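Local coordinates for glycoside hydrolase family 31 (Kribbella flavida DSM 17836, PDB 5X3I), which hydrolyses the alpha-1,3-glucosidic linkages of a cyclic tetrasaccharide derived from starch, releasing isomaltose inside the cell, at residues A[330-336]-A[387-393]; A[341-345]-A[455-459]; A[464-470]-A[513-519]. The protein carries 1 engineered substitution. All blocks are in the same frame, centred on the assembly; numbering follows the deposited sequence.

Contact 1: A[330-336]-A[387-393]. With GOL (glycerol), chain N.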
loop_
_atom_site.group_PDB
_atom_site.type_symbol
_atom_site.label_atom_id
_atom_site.label_comp_id
_atom_site.label_asym_id
_atom_site.label_seq_id
_atom_site.Cartn_x
_atom_site.Cartn_y
_atom_site.Cartn_z
ATOM N N ALA A 330 -18.795 -11.037 1.459
ATOM C CA ALA A 330 -18.511 -10.218 0.282
ATOM C C ALA A 330 -17.733 -10.977 -0.787
ATOM O O ALA A 330 -16.871 -11.778 -0.475
ATOM C CB ALA A 330 -17.742 -8.976 0.674
ATOM N N VAL A 331 -18.018 -10.694 -2.048
ATOM C CA VAL A 331 -17.195 -11.225 -3.127
ATOM C C VAL A 331 -16.574 -10.069 -3.896
ATOM O O VAL A 331 -17.242 -9.086 -4.218
ATOM C CB VAL A 331 -17.989 -12.146 -4.087
ATOM C CG1 VAL A 331 -19.112 -11.388 -4.793
ATOM C CG2 VAL A 331 -17.050 -12.817 -5.101
ATOM N N VAL A 332 -15.275 -10.184 -4.139
ATOM C CA VAL A 332 -14.552 -9.236 -4.955
ATOM C C VAL A 332 -14.402 -9.802 -6.365
ATOM O O VAL A 332 -13.943 -10.920 -6.531
ATOM C CB VAL A 332 -13.146 -8.925 -4.368
ATOM C CG1 VAL A 332 -12.429 -7.943 -5.237
ATOM C CG2 VAL A 332 -13.240 -8.399 -2.922
ATOM N N ILE A 333 -14.781 -9.038 -7.374
ATOM C CA ILE A 333 -14.550 -9.478 -8.739
ATOM C C ILE A 333 -13.494 -8.596 -9.391
ATOM O O ILE A 333 -13.758 -7.443 -9.726
ATOM C CB ILE A 333 -15.837 -9.437 -9.591
ATOM C CG1 ILE A 333 -17.022 -10.064 -8.840
ATOM C CG2 ILE A 333 -15.607 -10.148 -10.916
ATOM C CD1 ILE A 333 -18.380 -9.901 -9.572
ATOM N N GLU A 334 -12.301 -9.146 -9.574
ATOM C CA GLU A 334 -11.237 -8.376 -10.201
ATOM C C GLU A 334 -11.331 -8.295 -11.712
ATOM O O GLU A 334 -11.266 -7.190 -12.253
ATOM C CB GLU A 334 -9.859 -8.920 -9.813
ATOM C CG GLU A 334 -9.486 -8.657 -8.375
ATOM C CD GLU A 334 -7.980 -8.716 -8.147
ATOM O OE1 GLU A 334 -7.481 -8.046 -7.225
ATOM O OE2 GLU A 334 -7.310 -9.454 -8.890
ATOM N N ALA A 335 -11.502 -9.412 -12.424
ATOM C CA ALA A 335 -11.672 -9.169 -13.838
ATOM C C ALA A 335 -13.133 -9.303 -14.171
ATOM O O ALA A 335 -13.598 -10.348 -14.645
ATOM C CB ALA A 335 -10.861 -10.172 -14.633
ATOM N N TRP A 336 -13.807 -8.166 -14.069
ATOM C CA TRP A 336 -15.196 -8.034 -14.459
ATOM C C TRP A 336 -15.386 -7.253 -15.722
ATOM O O TRP A 336 -16.477 -7.246 -16.274
ATOM C CB TRP A 336 -15.974 -7.345 -13.347
ATOM C CG TRP A 336 -15.506 -5.937 -13.099
ATOM C CD1 TRP A 336 -14.452 -5.545 -12.319
ATOM C CD2 TRP A 336 -16.073 -4.738 -13.631
ATOM N NE1 TRP A 336 -14.337 -4.173 -12.328
ATOM C CE2 TRP A 336 -15.321 -3.653 -13.122
ATOM C CE3 TRP A 336 -17.151 -4.467 -14.477
ATOM C CZ2 TRP A 336 -15.615 -2.332 -13.432
ATOM C CZ3 TRP A 336 -17.440 -3.148 -14.783
ATOM C CH2 TRP A 336 -16.677 -2.102 -14.263
ATOM N N ILE A 387 -24.788 -11.387 0.385
ATOM C CA ILE A 387 -23.406 -11.221 -0.055
ATOM C C ILE A 387 -23.234 -9.913 -0.823
ATOM O O ILE A 387 -23.980 -9.650 -1.765
ATOM C CB ILE A 387 -22.969 -12.396 -0.945
ATOM C CG1 ILE A 387 -23.169 -13.727 -0.213
ATOM C CG2 ILE A 387 -21.522 -12.226 -1.389
ATOM C CD1 ILE A 387 -22.957 -14.954 -1.085
ATOM N N LYS A 388 -22.283 -9.088 -0.389
ATOM C CA LYS A 388 -21.937 -7.835 -1.073
ATOM C C LYS A 388 -21.007 -8.039 -2.273
ATOM O O LYS A 388 -20.287 -9.029 -2.360
ATOM C CB LYS A 388 -21.307 -6.845 -0.089
ATOM C CG LYS A 388 -22.149 -6.591 1.155
ATOM C CD LYS A 388 -23.553 -6.094 0.796
ATOM C CE LYS A 388 -24.368 -5.825 2.062
ATOM N NZ LYS A 388 -25.603 -5.072 1.755
ATOM N N VAL A 389 -21.045 -7.097 -3.206
ATOM C CA VAL A 389 -20.276 -7.219 -4.423
ATOM C C VAL A 389 -19.318 -6.032 -4.572
ATOM O O VAL A 389 -19.729 -4.868 -4.513
ATOM C CB VAL A 389 -21.187 -7.324 -5.647
ATOM C CG1 VAL A 389 -20.373 -7.370 -6.921
ATOM C CG2 VAL A 389 -22.112 -8.561 -5.533
ATOM N N ILE A 390 -18.046 -6.356 -4.748
ATOM C CA ILE A 390 -16.972 -5.371 -4.851
ATOM C C ILE A 390 -16.284 -5.492 -6.208
ATOM O O ILE A 390 -15.853 -6.575 -6.582
ATOM C CB ILE A 390 -15.911 -5.563 -3.744
ATOM C CG1 ILE A 390 -16.559 -5.717 -2.365
ATOM C CG2 ILE A 390 -14.852 -4.436 -3.797
ATOM C CD1 ILE A 390 -17.292 -4.507 -1.918
ATOM N N LEU A 391 -16.181 -4.386 -6.934
ATOM C CA LEU A 391 -15.557 -4.382 -8.259
ATOM C C LEU A 391 -14.162 -3.728 -8.253
ATOM O O LEU A 391 -13.963 -2.684 -7.651
ATOM C CB LEU A 391 -16.454 -3.658 -9.262
ATOM C CG LEU A 391 -17.848 -4.261 -9.484
ATOM C CD1 LEU A 391 -18.597 -3.472 -10.554
ATOM C CD2 LEU A 391 -17.762 -5.740 -9.832
ATOM N N TRP A 392 -13.224 -4.352 -8.949
ATOM C CA TRP A 392 -11.847 -3.872 -9.053
ATOM C C TRP A 392 -11.750 -2.574 -9.845
ATOM O O TRP A 392 -12.483 -2.367 -10.806
ATOM C CB TRP A 392 -10.989 -4.955 -9.704
ATOM C CG TRP A 392 -9.495 -4.725 -9.798
ATOM C CD1 TRP A 392 -8.556 -5.011 -8.846
ATOM C CD2 TRP A 392 -8.772 -4.258 -10.941
ATOM N NE1 TRP A 392 -7.300 -4.716 -9.316
ATOM C CE2 TRP A 392 -7.404 -4.254 -10.601
ATOM C CE3 TRP A 392 -9.149 -3.828 -12.215
ATOM C CZ2 TRP A 392 -6.416 -3.835 -11.487
ATOM C CZ3 TRP A 392 -8.166 -3.417 -13.094
ATOM C CH2 TRP A 392 -6.814 -3.419 -12.724
ATOM N N GLN A 393 -10.821 -1.720 -9.428
ATOM C CA GLN A 393 -10.533 -0.457 -10.081
ATOM C C GLN A 393 -9.030 -0.180 -10.095
ATOM O O GLN A 393 -8.289 -0.662 -9.231
ATOM C CB GLN A 393 -11.247 0.691 -9.376
ATOM C CG GLN A 393 -12.740 0.713 -9.566
ATOM C CD GLN A 393 -13.111 1.165 -10.957
ATOM O OE1 GLN A 393 -13.053 2.349 -11.269
ATOM N NE2 GLN A 393 -13.474 0.217 -11.805
HETATM C C1 GOL N . -4.305 -5.524 -6.955
HETATM O O1 GOL N . -5.299 -6.038 -7.810
HETATM C C2 GOL N . -3.274 -6.592 -6.621
HETATM O O2 GOL N . -2.600 -6.122 -5.519
HETATM C C3 GOL N . -3.963 -7.965 -6.469
HETATM O O3 GOL N . -4.725 -8.089 -5.325
#
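Backbone hydrogen bonds join the parallel strands 330-333 and 388-393: V331 N gives to K388 O, I390 N to V331 O, and I333 N to I390 O at 2.8 Å, while W392 N closes the ladder on I333 O.

Apolar side chains pack on both faces of the sheet. V331, I333 and V389 face helix 375-384, with I333 CD1 4.2 Å from V389 CG1; on the other face V332 CG2 meets I390 CB at 4.0 Å.

Past the strand end the indole of W336 lies with one face against L391, whose CB makes a CH-pi contact 4.0 Å from the centroid of the five-membered ring. W336 NE1 donates in the carbonyl plane to a lone pair of W392 O (3.0 Å, 171°). Q393 NE2 also donates to that oxygen; Q393 OE1 is taken by R456.

E334 and W392 both bind a glycerol, probably from the crystallisation liquor. W392, its CG anti to the backbone N (chi1 -175°), sends NE1 to glycerol O1 at 2.8 Å, and that hydroxyl gives to E334 OE1, also salt-bridged to K469. Neighbouring parallel strands with polar and aromatic groups at their C-terminal ends are typical of the TIM barrel, whose active site lies there.

Contact 2: A[341-345]-A[455-459]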
loop_
_atom_site.group_PDB
_atom_site.type_symbol
_atom_site.label_atom_id
_atom_site.label_comp_id
_atom_site.label_asym_id
_atom_site.label_seq_id
_atom_site.Cartn_x
_atom_site.Cartn_y
_atom_site.Cartn_z
ATOM N N GLY A 341 -11.216 0.310 -20.591
ATOM C CA GLY A 341 -11.479 1.367 -19.666
ATOM C C GLY A 341 -11.650 0.978 -18.208
ATOM O O GLY A 341 -11.516 1.796 -17.378
ATOM N N ILE A 342 -11.974 -0.288 -17.952
ATOM C CA ILE A 342 -12.187 -0.809 -16.623
ATOM C C ILE A 342 -13.300 -0.046 -15.921
ATOM O O ILE A 342 -13.216 0.239 -14.762
ATOM C CB ILE A 342 -10.918 -0.823 -15.751
ATOM C CG1 ILE A 342 -9.646 -0.966 -16.576
ATOM C CG2 ILE A 342 -10.982 -1.895 -14.690
ATOM C CD1 ILE A 342 -9.441 -2.282 -17.262
ATOM N N THR A 343 -14.325 0.290 -16.668
ATOM C CA THR A 343 -15.505 0.893 -16.127
ATOM C C THR A 343 -16.751 0.344 -16.813
ATOM O O THR A 343 -17.805 0.844 -16.636
ATOM C CB THR A 343 -15.433 2.441 -16.150
ATOM O OG1 THR A 343 -16.481 2.994 -15.378
ATOM C CG2 THR A 343 -15.504 2.930 -17.564
ATOM N N ILE A 344 -16.581 -0.726 -17.568
ATOM C CA ILE A 344 -17.682 -1.368 -18.300
ATOM C C ILE A 344 -17.599 -2.904 -18.218
ATOM O O ILE A 344 -16.517 -3.461 -18.326
ATOM C CB ILE A 344 -17.665 -0.923 -19.791
ATOM C CG1 ILE A 344 -18.049 0.553 -19.918
ATOM C CG2 ILE A 344 -18.578 -1.790 -20.653
ATOM C CD1 ILE A 344 -17.877 1.108 -21.312
ATOM N N TRP A 345 -18.723 -3.587 -18.005
ATOM C CA TRP A 345 -18.709 -5.054 -17.938
ATOM C C TRP A 345 -18.164 -5.654 -19.246
ATOM O O TRP A 345 -18.516 -5.201 -20.324
ATOM C CB TRP A 345 -20.111 -5.614 -17.669
ATOM C CG TRP A 345 -20.689 -5.352 -16.308
ATOM C CD1 TRP A 345 -21.533 -4.339 -15.951
ATOM C CD2 TRP A 345 -20.501 -6.145 -15.134
ATOM N NE1 TRP A 345 -21.872 -4.446 -14.619
ATOM C CE2 TRP A 345 -21.247 -5.546 -14.097
ATOM C CE3 TRP A 345 -19.774 -7.303 -14.857
ATOM C CZ2 TRP A 345 -21.280 -6.065 -12.815
ATOM C CZ3 TRP A 345 -19.810 -7.814 -13.576
ATOM C CH2 TRP A 345 -20.554 -7.194 -12.572
ATOM N N LYS A 455 -18.161 7.910 -14.633
ATOM C CA LYS A 455 -18.194 6.763 -15.534
ATOM C C LYS A 455 -18.598 5.481 -14.802
ATOM O O LYS A 455 -19.142 4.559 -15.413
ATOM C CB LYS A 455 -16.826 6.588 -16.208
ATOM C CG LYS A 455 -16.361 7.852 -16.945
ATOM C CD LYS A 455 -15.134 7.610 -17.802
ATOM C CE LYS A 455 -14.683 8.912 -18.484
ATOM N NZ LYS A 455 -15.772 9.541 -19.271
ATOM N N ARG A 456 -18.331 5.442 -13.499
ATOM C CA ARG A 456 -18.667 4.296 -12.668
ATOM C C ARG A 456 -20.037 4.422 -11.962
ATOM O O ARG A 456 -20.478 3.482 -11.293
ATOM C CB ARG A 456 -17.580 4.080 -11.613
ATOM C CG ARG A 456 -16.240 3.549 -12.138
ATOM C CD ARG A 456 -15.355 4.617 -12.778
ATOM N NE ARG A 456 -14.082 4.014 -13.150
ATOM C CZ ARG A 456 -13.208 4.514 -14.014
ATOM N NH1 ARG A 456 -13.425 5.679 -14.622
ATOM N NH2 ARG A 456 -12.102 3.831 -14.264
ATOM N N ARG A 457 -20.683 5.576 -12.101
ATOM C CA ARG A 457 -21.878 5.860 -11.307
ATOM C C ARG A 457 -22.990 4.820 -11.511
ATOM O O ARG A 457 -23.611 4.386 -10.541
ATOM C CB ARG A 457 -22.421 7.263 -11.602
ATOM C CG ARG A 457 -23.683 7.623 -10.816
ATOM C CD ARG A 457 -24.021 9.116 -10.904
ATOM N NE ARG A 457 -22.960 9.910 -10.303
ATOM C CZ ARG A 457 -22.810 10.087 -8.995
ATOM N NH1 ARG A 457 -23.679 9.553 -8.139
ATOM N NH2 ARG A 457 -21.794 10.807 -8.540
ATOM N N TYR A 458 -23.220 4.408 -12.755
ATOM C CA TYR A 458 -24.272 3.427 -13.030
ATOM C C TYR A 458 -23.997 2.079 -12.346
ATOM O O TYR A 458 -24.923 1.322 -12.073
ATOM C CB TYR A 458 -24.450 3.223 -14.538
ATOM C CG TYR A 458 -23.388 2.354 -15.169
ATOM C CD1 TYR A 458 -22.135 2.868 -15.467
ATOM C CD2 TYR A 458 -23.639 1.024 -15.474
ATOM C CE1 TYR A 458 -21.158 2.079 -16.050
ATOM C CE2 TYR A 458 -22.665 0.220 -16.061
ATOM C CZ TYR A 458 -21.424 0.759 -16.342
ATOM O OH TYR A 458 -20.451 -0.015 -16.909
ATOM N N LEU A 459 -22.733 1.792 -12.045
ATOM C CA LEU A 459 -22.394 0.546 -11.362
ATOM C C LEU A 459 -22.948 0.538 -9.947
ATOM O O LEU A 459 -23.420 -0.497 -9.476
ATOM C CB LEU A 459 -20.882 0.309 -11.330
ATOM C CG LEU A 459 -20.160 0.189 -12.670
ATOM C CD1 LEU A 459 -18.655 0.392 -12.473
ATOM C CD2 LEU A 459 -20.434 -1.168 -13.331
HETATM O O HOH W 1 -12.052 4.748 -17.393
HETATM O O HOH W 2 -10.680 1.426 -13.108
HETATM O O HOH W 3 -21.412 -2.247 -18.617
#
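T343 O takes the shortest bond of this contact, from Y458 OH at 2.8 Å, with the donor tilted 15° from the carbonyl plane. The phenol is swung there by CG standing between the backbone N and the carbonyl carbon (chi1 77°), and the same OH accepts from a water that also takes the N-H of W345, so the hydroxyl joins two points of the 341-345 loop.

T343 also reaches back with its own side chain. OG1, anti to the backbone N (chi1 -168°), donates weakly to K455 O at 3.1 Å. CB of T343 sits over one face of the R456 guanidinium, 3.6 Å above the plane and over its centre, the two side chains crossing at about a right angle.

R456 runs beneath the threonine. Its NE is held by Q393 OE1 and its NH1 by W452 O, while two waters carry the remaining reach to the loop: NH2 gives to one at 3.0 Å that lies near I342 O, and NH1 gives weakly to another that donates to G341 O. A leucine in its place would probably leave Q393 OE1 and W452 O without this donor, cost both waters their link to the 455-459 segment, and take away the flat group under T343.

Further along, L459 CD2 packs 3.8 Å from W345 NE1. Buried carbonyls of an irregular loop are thus met by a tyrosine hydroxyl, by water held on an arginine and, at I342 O, by Q393 NE2, which is consistent with the polar groups of the 455-459 segment helping to hold the loop in place.

Contact 3: A[464-470]-A[513-519]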
loop_
_atom_site.group_PDB
_atom_site.type_symbol
_atom_site.label_atom_id
_atom_site.label_comp_id
_atom_site.label_asym_id
_atom_site.label_seq_id
_atom_site.Cartn_x
_atom_site.Cartn_y
_atom_site.Cartn_z
ATOM N N ASP A 464 -26.180 -1.486 -8.168
ATOM C CA ASP A 464 -26.156 -1.549 -6.697
ATOM C C ASP A 464 -24.875 -2.212 -6.122
ATOM O O ASP A 464 -24.911 -2.873 -5.088
ATOM C CB ASP A 464 -27.400 -2.283 -6.188
ATOM C CG ASP A 464 -27.675 -2.021 -4.709
ATOM O OD1 ASP A 464 -27.366 -0.924 -4.199
ATOM O OD2 ASP A 464 -28.182 -2.937 -4.056
ATOM N N VAL A 465 -23.755 -2.025 -6.816
ATOM C CA VAL A 465 -22.449 -2.478 -6.331
ATOM C C VAL A 465 -22.142 -1.856 -4.954
ATOM O O VAL A 465 -22.472 -0.708 -4.693
ATOM C CB VAL A 465 -21.357 -2.147 -7.377
ATOM C CG1 VAL A 465 -19.948 -2.215 -6.789
ATOM C CG2 VAL A 465 -21.509 -3.095 -8.566
ATOM N N ASP A 466 -21.578 -2.650 -4.056
ATOM C CA ASP A 466 -21.371 -2.218 -2.683
ATOM C C ASP A 466 -20.012 -1.601 -2.342
ATOM O O ASP A 466 -19.823 -1.100 -1.245
ATOM C CB ASP A 466 -21.624 -3.396 -1.775
ATOM C CG ASP A 466 -22.960 -4.038 -2.060
ATOM O OD1 ASP A 466 -22.973 -5.106 -2.659
ATOM O OD2 ASP A 466 -23.980 -3.423 -1.744
ATOM N N GLY A 467 -19.066 -1.659 -3.261
ATOM C CA GLY A 467 -17.741 -1.133 -2.969
ATOM C C GLY A 467 -16.801 -1.283 -4.141
ATOM O O GLY A 467 -17.161 -1.879 -5.144
ATOM N N PHE A 468 -15.601 -0.741 -4.012
ATOM C CA PHE A 468 -14.619 -0.829 -5.083
ATOM C C PHE A 468 -13.278 -1.246 -4.521
ATOM O O PHE A 468 -12.845 -0.742 -3.491
ATOM C CB PHE A 468 -14.490 0.501 -5.824
ATOM C CG PHE A 468 -15.708 0.886 -6.596
ATOM C CD1 PHE A 468 -16.606 1.813 -6.087
ATOM C CD2 PHE A 468 -15.967 0.314 -7.829
ATOM C CE1 PHE A 468 -17.741 2.165 -6.803
ATOM C CE2 PHE A 468 -17.090 0.658 -8.546
ATOM C CZ PHE A 468 -17.977 1.589 -8.033
ATOM N N LYS A 469 -12.602 -2.150 -5.208
ATOM C CA LYS A 469 -11.284 -2.483 -4.762
ATOM C C LYS A 469 -10.423 -1.521 -5.542
ATOM O O LYS A 469 -10.127 -1.749 -6.722
ATOM C CB LYS A 469 -10.944 -3.940 -5.080
ATOM C CG LYS A 469 -9.499 -4.355 -4.810
ATOM C CD LYS A 469 -9.314 -5.876 -4.897
ATOM C CE LYS A 469 -7.920 -6.305 -4.414
ATOM N NZ LYS A 469 -7.667 -7.767 -4.503
ATOM N N THR A 470 -9.917 -0.512 -4.852
ATOM C CA THR A 470 -9.233 0.518 -5.591
ATOM C C THR A 470 -7.780 0.134 -5.437
ATOM O O THR A 470 -7.095 0.534 -4.500
ATOM C CB THR A 470 -9.526 1.902 -4.968
ATOM O OG1 THR A 470 -9.719 1.729 -3.549
ATOM C CG2 THR A 470 -10.804 2.509 -5.545
ATOM N N LYS A 513 -24.505 5.245 -0.186
ATOM C CA LYS A 513 -23.899 4.036 0.347
ATOM C C LYS A 513 -22.628 4.347 1.130
ATOM O O LYS A 513 -22.012 5.373 0.922
ATOM C CB LYS A 513 -23.579 3.052 -0.772
ATOM C CG LYS A 513 -24.790 2.601 -1.560
ATOM C CD LYS A 513 -24.448 1.476 -2.495
ATOM C CE LYS A 513 -24.812 0.139 -1.892
ATOM N NZ LYS A 513 -24.858 -0.914 -2.926
ATOM N N ALA A 514 -22.251 3.451 2.027
ATOM C CA ALA A 514 -21.036 3.618 2.823
ATOM C C ALA A 514 -19.780 3.599 1.949
ATOM O O ALA A 514 -19.727 2.887 0.952
ATOM C CB ALA A 514 -20.951 2.549 3.873
ATOM N N PRO A 515 -18.761 4.392 2.337
ATOM C CA PRO A 515 -17.573 4.584 1.498
ATOM C C PRO A 515 -16.648 3.387 1.580
ATOM O O PRO A 515 -15.522 3.525 2.070
ATOM C CB PRO A 515 -16.914 5.832 2.104
ATOM C CG PRO A 515 -17.269 5.744 3.570
ATOM C CD PRO A 515 -18.679 5.159 3.592
ATOM N N VAL A 516 -17.090 2.230 1.097
ATOM C CA VAL A 516 -16.256 1.075 1.252
ATOM C C VAL A 516 -15.392 0.980 0.006
ATOM O O VAL A 516 -15.790 0.415 -0.987
ATOM C CB VAL A 516 -17.113 -0.233 1.416
ATOM C CG1 VAL A 516 -16.231 -1.463 1.509
ATOM C CG2 VAL A 516 -18.031 -0.141 2.632
ATOM N N THR A 517 -14.137 1.383 0.161
ATOM C CA THR A 517 -13.105 1.238 -0.846
ATOM C C THR A 517 -12.168 0.240 -0.191
ATOM O O THR A 517 -12.176 0.099 1.028
ATOM C CB THR A 517 -12.362 2.580 -1.193
ATOM O OG1 THR A 517 -11.990 3.249 0.013
ATOM C CG2 THR A 517 -13.248 3.515 -2.008
ATOM N N PHE A 518 -11.437 -0.504 -1.004
ATOM C CA PHE A 518 -10.516 -1.505 -0.525
ATOM C C PHE A 518 -9.193 -1.240 -1.263
ATOM O O PHE A 518 -9.091 -1.527 -2.450
ATOM C CB PHE A 518 -11.125 -2.880 -0.819
ATOM C CG PHE A 518 -10.376 -4.066 -0.261
ATOM C CD1 PHE A 518 -9.874 -5.028 -1.104
ATOM C CD2 PHE A 518 -10.259 -4.269 1.094
ATOM C CE1 PHE A 518 -9.226 -6.164 -0.604
ATOM C CE2 PHE A 518 -9.609 -5.397 1.600
ATOM C CZ PHE A 518 -9.103 -6.347 0.746
ATOM N N SER A 519 -8.184 -0.755 -0.546
ATOM C CA SER A 519 -6.970 -0.184 -1.157
ATOM C C SER A 519 -5.698 -0.794 -0.571
ATOM O O SER A 519 -5.681 -1.149 0.588
ATOM C CB SER A 519 -6.917 1.333 -0.951
ATOM O OG SER A 519 -8.091 1.991 -1.363
HETATM O O HOH W 4 -21.181 0.555 0.482
#
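K513 stretches across to the turn that precedes strand 467-470 and ends between two aspartates. Its chain bends at chi3 (98°), and NZ forms salt bridges with D464 OD1 at 2.8 Å and D466 OD2 at 2.9 Å. Both carboxylates are met from above their planes, by 65° at D464 and 50° at D466, and V465 O, likewise approached from above its carbonyl plane, accepts a third bond at 3.0 Å. Three acceptors therefore hold one ammonium group, and the two negative charges would be expected to stabilise its protonated form. D466 has a second role, since its OD1 accepts from H383 and from the backbone of V389. A water between D466 O and A514 O spans the gap before the strands meet.

From there the chains run side by side as adjacent parallel strands of the TIM barrel, joined by F468 N to V516 O and by F518 N to F468 O at 2.9 Å.

K469 and F518 point the same way from the sheet. The lysine is extended, and its aliphatic part runs along the edge of the phenyl ring, with CG 3.8 Å from CD1 of F518 and CD in the ring plane. The ring itself is stacked with W302 and W533, while K469 NZ is salt-bridged to E334 and hydrogen-bonded to glycerol. On the opposite face of the sheet T470 OG1 and S519 OG lie 2.7 Å apart.

How the contacts relate
Contacts 1 and 3 are strand pairs of one barrel, their centres 9 Å apart, joined by the pairing of 388-393 with 467-470; Q393 N reaches K469 O at 2.8 Å across that seam, and E334 OE1 and K469 NZ form a 2.7 Å salt bridge. Contact 2, its centre 13 Å from the centre of each, joins the loop after strand 330-333 to the start of helix 457-461. It meets contact 1 through Q393, whose OE1 is 2.7 Å from R456 NE, and contact 3 where L459 O and V465 N are 3.1 Å apart. The W392 side chain is about 3 Å from that of A471, the engineered replacement of the probable nucleophile, and K469 about 7 Å from that of D536, the probable proton donor.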